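Local coordinates for ankyrin repeat domain protein (Legionella pneumophila subsp. pneumophila, PDB 6MCA) that acts as a bacterial effector built from ankyrin repeats and a cysteine protease-like region, and interacts with the host LARP7 component of the 7SK snRNP complex, at residues Pro36-Tyr41 against Ala71-Ala76; Gln275-Ile280 against Leu329-Phe334; Glu405-Ile410 against Asp443-Val448. All blocks are in the same frame, centred on the assembly; numbering follows the deposited sequence.

Contact 1: Pro36-Tyr41 against Ala71-Ala76; sequences PDFDAY and AEQLIA
Phe38, in the first turn of helix 38-43, faces Leu74 on helix 68-76 with 8.6 Å between their CA atoms, so the backbones stand well apart and one aromatic ring spans the gap. The CB bond of Phe38 already heads for the second helix, and chi1 of -55°, with CG anti to the carbonyl carbon, carries the ring on in that direction. There its two meta carbons take different partners: CE1 of Phe38 meets the CD2 methyl of Leu74 at 3.6 Å, while CE2 of Phe38 meets CB of Gln73, also at 3.6 Å. Both approaches are oblique to the ring, and both side chains run roughly at right angles to the phenylalanine. Gln73 contributes the aliphatic root of its chain; the chain bends at chi2, leaving its amide tilted by only 25° from the phenyl plane. On one face of the ring sits the carbonyl O of Pro36, 3.4 Å above the plane and displaced toward the rim. Arg77, which pairs with Asp39 in a salt bridge, also touches Phe38. Behind Leu74 lie Pro58 and Cys62 of helix 58-65, and helix 68-76 in turn packs on helix 101-109, inside the predicted ankyrin repeat 87-119. This layer-on-layer packing of short helices is consistent with the N-terminal end of an ankyrin-type solenoid.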
loop_
_atom_site.group_PDB
_atom_site.type_symbol
_atom_site.label_atom_id
_atom_site.label_comp_id
_atom_site.label_asym_id
_atom_site.label_seq_id
_atom_site.Cartn_x
_atom_site.Cartn_y
_atom_site.Cartn_z
ATOM N N PRO A 36 32.246 12.419 -7.838
ATOM C CA PRO A 36 32.759 13.225 -6.727
ATOM C C PRO A 36 34.261 13.058 -6.549
ATOM O O PRO A 36 34.861 12.052 -6.934
ATOM C CB PRO A 36 31.999 12.685 -5.509
ATOM C CG PRO A 36 30.831 11.933 -6.075
ATOM C CD PRO A 36 31.309 11.383 -7.379
ATOM N N ASP A 37 34.867 14.084 -5.952
ATOM C CA ASP A 37 36.268 14.032 -5.534
ATOM C C ASP A 37 36.296 13.455 -4.121
ATOM O O ASP A 37 36.357 14.171 -3.120
ATOM C CB ASP A 37 36.902 15.417 -5.607
ATOM C CG ASP A 37 38.398 15.395 -5.340
ATOM O OD1 ASP A 37 38.959 14.299 -5.131
ATOM O OD2 ASP A 37 39.013 16.482 -5.341
ATOM N N PHE A 38 36.243 12.121 -4.055
ATOM C CA PHE A 38 36.095 11.436 -2.773
ATOM C C PHE A 38 37.216 11.799 -1.808
ATOM O O PHE A 38 36.983 11.940 -0.600
ATOM C CB PHE A 38 36.055 9.923 -2.987
ATOM C CG PHE A 38 35.004 9.473 -3.961
ATOM C CD1 PHE A 38 33.670 9.424 -3.592
ATOM C CD2 PHE A 38 35.355 9.090 -5.247
ATOM C CE1 PHE A 38 32.703 9.006 -4.488
ATOM C CE2 PHE A 38 34.393 8.673 -6.147
ATOM C CZ PHE A 38 33.065 8.631 -5.767
ATOM N N ASP A 39 38.437 11.955 -2.319
ATOM C CA ASP A 39 39.567 12.261 -1.446
ATOM C C ASP A 39 39.417 13.636 -0.807
ATOM O O ASP A 39 39.773 13.823 0.363
ATOM C CB ASP A 39 40.875 12.163 -2.230
ATOM C CG ASP A 39 41.307 10.725 -2.461
ATOM O OD1 ASP A 39 41.025 9.870 -1.594
ATOM O OD2 ASP A 39 41.924 10.449 -3.511
ATOM N N ALA A 40 38.884 14.609 -1.552
ATOM C CA ALA A 40 38.667 15.934 -0.980
ATOM C C ALA A 40 37.615 15.895 0.123
ATOM O O ALA A 40 37.754 16.579 1.145
ATOM C CB ALA A 40 38.262 16.920 -2.076
ATOM N N TYR A 41 36.559 15.101 -0.064
ATOM C CA TYR A 41 35.537 14.984 0.971
ATOM C C TYR A 41 36.059 14.240 2.193
ATOM O O TYR A 41 35.660 14.550 3.321
ATOM C CB TYR A 41 34.296 14.288 0.409
ATOM C CG TYR A 41 33.535 15.130 -0.587
ATOM C CD1 TYR A 41 32.789 16.226 -0.175
ATOM C CD2 TYR A 41 33.572 14.835 -1.945
ATOM C CE1 TYR A 41 32.097 17.002 -1.085
ATOM C CE2 TYR A 41 32.885 15.605 -2.861
ATOM C CZ TYR A 41 32.148 16.687 -2.427
ATOM O OH TYR A 41 31.461 17.456 -3.337
ATOM N N ALA A 71 28.569 4.378 -7.935
ATOM C CA ALA A 71 28.327 3.322 -6.956
ATOM C C ALA A 71 29.489 2.338 -6.910
ATOM O O ALA A 71 29.863 1.862 -5.832
ATOM C CB ALA A 71 27.018 2.600 -7.276
ATOM N N GLU A 72 30.070 2.018 -8.070
ATOM C CA GLU A 72 31.258 1.171 -8.098
ATOM C C GLU A 72 32.412 1.832 -7.360
ATOM O O GLU A 72 33.137 1.172 -6.604
ATOM C CB GLU A 72 31.659 0.867 -9.541
ATOM C CG GLU A 72 30.706 -0.046 -10.289
ATOM C CD GLU A 72 31.011 -0.106 -11.773
ATOM O OE1 GLU A 72 30.534 -1.046 -12.443
ATOM O OE2 GLU A 72 31.732 0.787 -12.269
ATOM N N GLN A 73 32.601 3.135 -7.576
ATOM C CA GLN A 73 33.633 3.866 -6.845
ATOM C C GLN A 73 33.403 3.780 -5.340
ATOM O O GLN A 73 34.333 3.515 -4.571
ATOM C CB GLN A 73 33.668 5.325 -7.300
ATOM C CG GLN A 73 34.180 5.521 -8.713
ATOM C CD GLN A 73 35.589 4.998 -8.896
ATOM O OE1 GLN A 73 36.476 5.269 -8.086
ATOM N NE2 GLN A 73 35.805 4.243 -9.967
ATOM N N LEU A 74 32.159 3.993 -4.905
ATOM C CA LEU A 74 31.853 3.961 -3.476
ATOM C C LEU A 74 32.072 2.572 -2.888
ATOM O O LEU A 74 32.580 2.439 -1.767
ATOM C CB LEU A 74 30.416 4.421 -3.240
ATOM C CG LEU A 74 30.155 5.912 -3.455
ATOM C CD1 LEU A 74 28.666 6.195 -3.425
ATOM C CD2 LEU A 74 30.880 6.736 -2.403
ATOM N N ILE A 75 31.690 1.527 -3.623
ATOM C CA ILE A 75 31.898 0.164 -3.142
ATOM C C ILE A 75 33.385 -0.150 -3.062
ATOM O O ILE A 75 33.840 -0.841 -2.142
ATOM C CB ILE A 75 31.147 -0.837 -4.040
ATOM C CG1 ILE A 75 29.636 -0.669 -3.872
ATOM C CG2 ILE A 75 31.558 -2.267 -3.725
ATOM C CD1 ILE A 75 28.823 -1.338 -4.957
ATOM N N ALA A 76 34.170 0.361 -4.016
ATOM C CA ALA A 76 35.618 0.196 -3.955
ATOM C C ALA A 76 36.197 0.806 -2.686
ATOM O O ALA A 76 37.171 0.283 -2.134
ATOM C CB ALA A 76 36.272 0.815 -5.189
#

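Contact 2: Gln275-Ile280 against Leu329-Phe334; sequences QWWAKI and LGLLPF
Trp276 and Trp277 both reach segment 329-334, but as successive strand residues they leave the backbone on opposite faces of the sheet and find different partners. Trp276 comes first. The benzo end of its indole rests against Phe334: CZ3 of Trp276 lies over one face of the phenyl, 3.5 Å from CG of Phe334, and CH2 of Trp276 follows at 3.8 Å from CZ of Phe334. The two six-membered rings have centroids 4.5 Å apart and planes inclined at 47°, an oblique pairing that is neither a stack nor edge-to-face. Next comes Trp277, whose CG swings to the other side of CB, anti to the backbone N (chi1 177°), and meets two leucines. The CD1 methyl of Leu329 sits over the face of the six-membered ring, 4.0 Å from its centroid and 10° off the normal, a CH-pi contact. Leu331 takes the pyrrole part, its CD1 3.5 Å from CD1 of Trp277, while its other methyl, CD2, lies 3.9 Å from CB of Trp277. Each of the two fused rings thus has its own leucine, Leu329 over the face and Leu331 obliquely. Strands 276-280 and 331-337 are not sheet neighbours: strand 292-297 runs between them, antiparallel to both and bonded to Gln275, Trp277 and Lys279 through the backbone, so these side chains reach across it. Met362 of helix 355-364 packs against Trp276, whereas Phe270 of strand 266-273 meets the ring of Trp277, and Leu329, from the region of helix 318-329, lies on the Trp277 side.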
loop_
_atom_site.group_PDB
_atom_site.type_symbol
_atom_site.label_atom_id
_atom_site.label_comp_id
_atom_site.label_asym_id
_atom_site.label_seq_id
_atom_site.Cartn_x
_atom_site.Cartn_y
_atom_site.Cartn_z
ATOM N N GLN A 275 -12.223 16.813 -19.030
ATOM C CA GLN A 275 -12.645 18.074 -18.437
ATOM C C GLN A 275 -13.244 17.908 -17.043
ATOM O O GLN A 275 -13.782 18.877 -16.497
ATOM C CB GLN A 275 -13.652 18.781 -19.351
ATOM C CG GLN A 275 -15.058 18.196 -19.316
ATOM C CD GLN A 275 -15.256 17.079 -20.320
ATOM O OE1 GLN A 275 -14.328 16.333 -20.629
ATOM N NE2 GLN A 275 -16.472 16.962 -20.842
ATOM N N TRP A 276 -13.153 16.719 -16.454
ATOM C CA TRP A 276 -13.766 16.436 -15.164
ATOM C C TRP A 276 -12.701 16.257 -14.091
ATOM O O TRP A 276 -11.630 15.699 -14.347
ATOM C CB TRP A 276 -14.644 15.186 -15.241
ATOM C CG TRP A 276 -15.684 15.273 -16.307
ATOM C CD1 TRP A 276 -15.704 14.594 -17.490
ATOM C CD2 TRP A 276 -16.853 16.099 -16.298
ATOM N NE1 TRP A 276 -16.819 14.941 -18.215
ATOM C CE2 TRP A 276 -17.539 15.866 -17.505
ATOM C CE3 TRP A 276 -17.386 17.013 -15.385
ATOM C CZ2 TRP A 276 -18.732 16.510 -17.823
ATOM C CZ3 TRP A 276 -18.570 17.652 -15.701
ATOM C CH2 TRP A 276 -19.231 17.398 -16.909
ATOM N N TRP A 277 -13.016 16.724 -12.885
ATOM C CA TRP A 277 -12.133 16.653 -11.730
ATOM C C TRP A 277 -12.941 16.122 -10.557
ATOM O O TRP A 277 -14.138 16.387 -10.458
ATOM C CB TRP A 277 -11.545 18.037 -11.420
ATOM C CG TRP A 277 -10.663 18.119 -10.211
ATOM C CD1 TRP A 277 -11.056 18.333 -8.921
ATOM C CD2 TRP A 277 -9.233 18.025 -10.184
ATOM N NE1 TRP A 277 -9.960 18.365 -8.091
ATOM C CE2 TRP A 277 -8.830 18.178 -8.841
ATOM C CE3 TRP A 277 -8.256 17.817 -11.163
ATOM C CZ2 TRP A 277 -7.490 18.132 -8.456
ATOM C CZ3 TRP A 277 -6.926 17.770 -10.776
ATOM C CH2 TRP A 277 -6.557 17.927 -9.434
ATOM N N ALA A 278 -12.307 15.350 -9.684
ATOM C CA ALA A 278 -13.032 14.727 -8.586
ATOM C C ALA A 278 -12.177 14.732 -7.334
ATOM O O ALA A 278 -10.997 14.371 -7.385
ATOM C CB ALA A 278 -13.442 13.292 -8.928
ATOM N N LYS A 279 -12.783 15.131 -6.220
ATOM C CA LYS A 279 -12.156 15.081 -4.909
ATOM C C LYS A 279 -12.827 14.000 -4.072
ATOM O O LYS A 279 -14.063 13.940 -3.994
ATOM C CB LYS A 279 -12.239 16.433 -4.198
ATOM C CG LYS A 279 -11.599 16.429 -2.816
ATOM C CD LYS A 279 -11.417 17.835 -2.274
ATOM C CE LYS A 279 -12.753 18.521 -2.067
ATOM N NZ LYS A 279 -12.597 19.831 -1.373
ATOM N N ILE A 280 -12.001 13.156 -3.456
ATOM C CA ILE A 280 -12.428 12.037 -2.630
ATOM C C ILE A 280 -11.758 12.203 -1.274
ATOM O O ILE A 280 -10.523 12.133 -1.167
ATOM C CB ILE A 280 -12.059 10.685 -3.255
ATOM C CG1 ILE A 280 -12.565 10.600 -4.696
ATOM C CG2 ILE A 280 -12.600 9.544 -2.407
ATOM C CD1 ILE A 280 -11.897 9.516 -5.510
ATOM N N LEU A 329 -8.217 26.143 -11.072
ATOM C CA LEU A 329 -8.787 25.356 -12.155
ATOM C C LEU A 329 -10.199 25.782 -12.533
ATOM O O LEU A 329 -10.718 25.309 -13.551
ATOM C CB LEU A 329 -8.795 23.867 -11.786
ATOM C CG LEU A 329 -7.467 23.251 -11.341
ATOM C CD1 LEU A 329 -7.645 21.773 -11.029
ATOM C CD2 LEU A 329 -6.396 23.453 -12.402
ATOM N N GLY A 330 -10.827 26.660 -11.754
ATOM C CA GLY A 330 -12.202 27.047 -12.009
ATOM C C GLY A 330 -13.146 25.869 -11.893
ATOM O O GLY A 330 -13.900 25.570 -12.824
ATOM N N LEU A 331 -13.107 25.192 -10.748
ATOM C CA LEU A 331 -13.840 23.945 -10.554
ATOM C C LEU A 331 -15.321 24.247 -10.358
ATOM O O LEU A 331 -15.729 24.733 -9.299
ATOM C CB LEU A 331 -13.272 23.179 -9.363
ATOM C CG LEU A 331 -11.855 22.643 -9.561
ATOM C CD1 LEU A 331 -11.443 21.765 -8.389
ATOM C CD2 LEU A 331 -11.754 21.881 -10.875
ATOM N N LEU A 332 -16.125 23.947 -11.375
ATOM C CA LEU A 332 -17.563 24.169 -11.313
ATOM C C LEU A 332 -18.251 22.912 -10.799
ATOM O O LEU A 332 -18.197 21.874 -11.470
ATOM C CB LEU A 332 -18.101 24.535 -12.687
ATOM C CG LEU A 332 -19.614 24.674 -12.863
ATOM C CD1 LEU A 332 -20.198 25.628 -11.834
ATOM C CD2 LEU A 332 -19.939 25.135 -14.274
ATOM N N PRO A 333 -18.897 22.952 -9.631
ATOM C CA PRO A 333 -19.553 21.749 -9.099
ATOM C C PRO A 333 -20.568 21.181 -10.081
ATOM O O PRO A 333 -21.377 21.910 -10.659
ATOM C CB PRO A 333 -20.226 22.253 -7.817
ATOM C CG PRO A 333 -19.416 23.435 -7.414
ATOM C CD PRO A 333 -18.980 24.086 -8.696
ATOM N N PHE A 334 -20.517 19.863 -10.262
ATOM C CA PHE A 334 -21.342 19.205 -11.265
ATOM C C PHE A 334 -22.130 18.045 -10.670
ATOM O O PHE A 334 -23.339 17.930 -10.896
ATOM C CB PHE A 334 -20.471 18.717 -12.425
ATOM C CG PHE A 334 -21.231 17.973 -13.485
ATOM C CD1 PHE A 334 -21.947 18.658 -14.452
ATOM C CD2 PHE A 334 -21.225 16.587 -13.518
ATOM C CE1 PHE A 334 -22.648 17.977 -15.430
ATOM C CE2 PHE A 334 -21.923 15.899 -14.492
ATOM C CZ PHE A 334 -22.635 16.594 -15.451
#

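Contact 3: Glu405-Ile410 against Asp443-Val448; sequences ERKASI and DEYYYV
Tyr445 and Tyr447 bring two phenol rings up to helix 404-421, where Lys407 and Ala408 receive them. The ring of Tyr447 carries the carbonyl O of Tyr445 on one face, 3.8 Å above the plane and toward the rim, with the carbonyl O of Glu444 in plane at its edge. Around the Tyr445 ring, CB of Lys407 and N of Ala408 both approach obliquely, and Phe399 meets it edge-to-face. The hydroxyl end of Tyr445 does most of the touching. Its OH stands 3.1 Å from CB of Lys407 and 3.2 Å from CD of Lys407, tight spacings for an oxygen against aliphatic carbons. Extended beyond CG, the lysine chain crosses the tyrosine at about a right angle, so its methylenes pass by the hydroxyl. The ammonium group continues past it and makes a cation-pi contact with Phe399; Glu444 OE1 remains 5.9 Å from Lys407 NZ, close enough for a weak electrostatic attraction at most. Tyr447 makes the lighter touch, its OH 3.9 Å from CB of Ala408. Its first torsion of 65° places CG between the backbone N and the carbonyl carbon, which folds the ring back over the preceding residues and accounts for the carbonyls beside it. Farther round helix 404-421, Arg406 forms a salt bridge with Asp152. This is plain packing in the all-helical C-terminal region: the residues around the start of helix 447-458 lean Tyr445 and Tyr447 on helix 404-421, with Phe399 of helix 373-399 touching both Tyr445 and Lys407.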
loop_
_atom_site.group_PDB
_atom_site.type_symbol
_atom_site.label_atom_id
_atom_site.label_comp_id
_atom_site.label_asym_id
_atom_site.label_seq_id
_atom_site.Cartn_x
_atom_site.Cartn_y
_atom_site.Cartn_z
ATOM N N GLU A 405 6.069 -21.640 12.468
ATOM C CA GLU A 405 5.989 -20.221 12.808
ATOM C C GLU A 405 5.026 -19.482 11.885
ATOM O O GLU A 405 4.202 -18.679 12.346
ATOM C CB GLU A 405 7.381 -19.591 12.753
ATOM C CG GLU A 405 8.387 -20.220 13.706
ATOM C CD GLU A 405 9.200 -21.323 13.054
ATOM O OE1 GLU A 405 9.486 -21.214 11.842
ATOM O OE2 GLU A 405 9.557 -22.295 13.752
ATOM N N ARG A 406 5.117 -19.733 10.576
ATOM C CA ARG A 406 4.167 -19.126 9.653
ATOM C C ARG A 406 2.751 -19.628 9.906
ATOM O O ARG A 406 1.790 -18.872 9.731
ATOM C CB ARG A 406 4.591 -19.395 8.209
ATOM C CG ARG A 406 5.975 -18.860 7.877
ATOM C CD ARG A 406 6.125 -18.542 6.397
ATOM N NE ARG A 406 5.628 -19.617 5.545
ATOM C CZ ARG A 406 4.563 -19.514 4.757
ATOM N NH1 ARG A 406 3.877 -18.381 4.709
ATOM N NH2 ARG A 406 4.184 -20.546 4.014
ATOM N N LYS A 407 2.604 -20.885 10.331
ATOM C CA LYS A 407 1.287 -21.384 10.715
ATOM C C LYS A 407 0.736 -20.614 11.908
ATOM O O LYS A 407 -0.450 -20.265 11.934
ATOM C CB LYS A 407 1.358 -22.877 11.032
ATOM C CG LYS A 407 1.256 -23.791 9.824
ATOM C CD LYS A 407 0.858 -25.199 10.242
ATOM C CE LYS A 407 1.044 -26.191 9.108
ATOM N NZ LYS A 407 0.455 -27.518 9.435
ATOM N N ALA A 408 1.582 -20.342 12.906
ATOM C CA ALA A 408 1.142 -19.556 14.055
ATOM C C ALA A 408 0.737 -18.149 13.638
ATOM O O ALA A 408 -0.279 -17.618 14.106
ATOM C CB ALA A 408 2.246 -19.506 15.111
ATOM N N SER A 409 1.518 -17.530 12.749
ATOM C CA SER A 409 1.183 -16.191 12.270
ATOM C C SER A 409 -0.155 -16.187 11.533
ATOM O O SER A 409 -1.007 -15.317 11.763
ATOM C CB SER A 409 2.298 -15.666 11.367
ATOM O OG SER A 409 1.919 -14.452 10.744
ATOM N N ILE A 410 -0.356 -17.159 10.642
ATOM C CA ILE A 410 -1.595 -17.230 9.877
ATOM C C ILE A 410 -2.780 -17.499 10.798
ATOM O O ILE A 410 -3.868 -16.943 10.608
ATOM C CB ILE A 410 -1.475 -18.294 8.770
ATOM C CG1 ILE A 410 -0.450 -17.852 7.722
ATOM C CG2 ILE A 410 -2.824 -18.553 8.116
ATOM C CD1 ILE A 410 -0.113 -18.916 6.702
ATOM N N ASP A 443 -6.457 -29.075 17.355
ATOM C CA ASP A 443 -5.972 -29.111 18.729
ATOM C C ASP A 443 -4.703 -28.286 18.905
ATOM O O ASP A 443 -4.492 -27.696 19.971
ATOM C CB ASP A 443 -5.730 -30.559 19.157
ATOM C CG ASP A 443 -6.980 -31.414 19.046
ATOM O OD1 ASP A 443 -8.054 -30.962 19.493
ATOM O OD2 ASP A 443 -6.888 -32.533 18.502
ATOM N N GLU A 444 -3.856 -28.223 17.877
ATOM C CA GLU A 444 -2.580 -27.526 17.981
ATOM C C GLU A 444 -2.713 -26.011 17.878
ATOM O O GLU A 444 -1.716 -25.305 18.069
ATOM C CB GLU A 444 -1.621 -28.033 16.900
ATOM C CG GLU A 444 -0.145 -27.843 17.225
ATOM C CD GLU A 444 0.762 -28.278 16.090
ATOM O OE1 GLU A 444 0.267 -28.932 15.149
ATOM O OE2 GLU A 444 1.970 -27.961 16.138
ATOM N N TYR A 445 -3.906 -25.490 17.587
ATOM C CA TYR A 445 -4.088 -24.056 17.420
ATOM C C TYR A 445 -5.311 -23.514 18.144
ATOM O O TYR A 445 -5.502 -22.291 18.175
ATOM C CB TYR A 445 -4.153 -23.706 15.926
ATOM C CG TYR A 445 -2.838 -23.984 15.240
ATOM C CD1 TYR A 445 -1.804 -23.059 15.282
ATOM C CD2 TYR A 445 -2.611 -25.192 14.594
ATOM C CE1 TYR A 445 -0.591 -23.317 14.676
ATOM C CE2 TYR A 445 -1.402 -25.459 13.987
ATOM C CZ TYR A 445 -0.396 -24.518 14.030
ATOM O OH TYR A 445 0.814 -24.779 13.428
ATOM N N TYR A 446 -6.118 -24.384 18.757
ATOM C CA TYR A 446 -7.246 -23.938 19.569
ATOM C C TYR A 446 -6.843 -22.858 20.564
ATOM O O TYR A 446 -7.677 -22.026 20.945
ATOM C CB TYR A 446 -7.859 -25.131 20.309
ATOM C CG TYR A 446 -9.166 -24.823 21.005
ATOM C CD1 TYR A 446 -10.349 -24.711 20.287
ATOM C CD2 TYR A 446 -9.216 -24.641 22.382
ATOM C CE1 TYR A 446 -11.545 -24.430 20.918
ATOM C CE2 TYR A 446 -10.409 -24.357 23.021
ATOM C CZ TYR A 446 -11.570 -24.253 22.285
ATOM O OH TYR A 446 -12.758 -23.971 22.919
ATOM N N TYR A 447 -5.569 -22.846 20.981
ATOM C CA TYR A 447 -5.112 -21.862 21.958
ATOM C C TYR A 447 -5.483 -20.448 21.538
ATOM O O TYR A 447 -5.878 -19.633 22.380
ATOM C CB TYR A 447 -3.601 -21.988 22.190
ATOM C CG TYR A 447 -2.699 -21.661 21.013
ATOM C CD1 TYR A 447 -2.260 -22.662 20.157
ATOM C CD2 TYR A 447 -2.249 -20.365 20.788
ATOM C CE1 TYR A 447 -1.422 -22.379 19.092
ATOM C CE2 TYR A 447 -1.410 -20.072 19.722
ATOM C CZ TYR A 447 -1.001 -21.085 18.879
ATOM O OH TYR A 447 -0.167 -20.806 17.819
ATOM N N VAL A 448 -5.409 -20.153 20.233
ATOM C CA VAL A 448 -5.852 -18.847 19.741
ATOM C C VAL A 448 -7.233 -18.529 20.298
ATOM O O VAL A 448 -7.402 -17.607 21.108
ATOM C CB VAL A 448 -5.842 -18.808 18.203
ATOM C CG1 VAL A 448 -6.461 -17.510 17.700
ATOM C CG2 VAL A 448 -4.425 -18.957 17.675
#

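The three contacts sample separate regions of one chain, and their centres are about 50 Å from one another in every pairing. Nearest atoms of contacts 1 and 2 are about 37 Å apart; contact 3 comes within about 31 Å of each. Along the sequence they follow in series, none nested within another. Contact 1 lies farthest out, its centre about 35 Å from that of the chain, in the N-terminal helical array. Contacts 2 and 3 sit on opposite sides of the chain's centre: the former in the five-stranded sheet, probably part of the cysteine protease-like region, the latter among the C-terminal helices. Contacts 1 and 2 are apolar side-chain packing, whereas contact 3 sets tyrosine hydroxyls against aliphatic carbons.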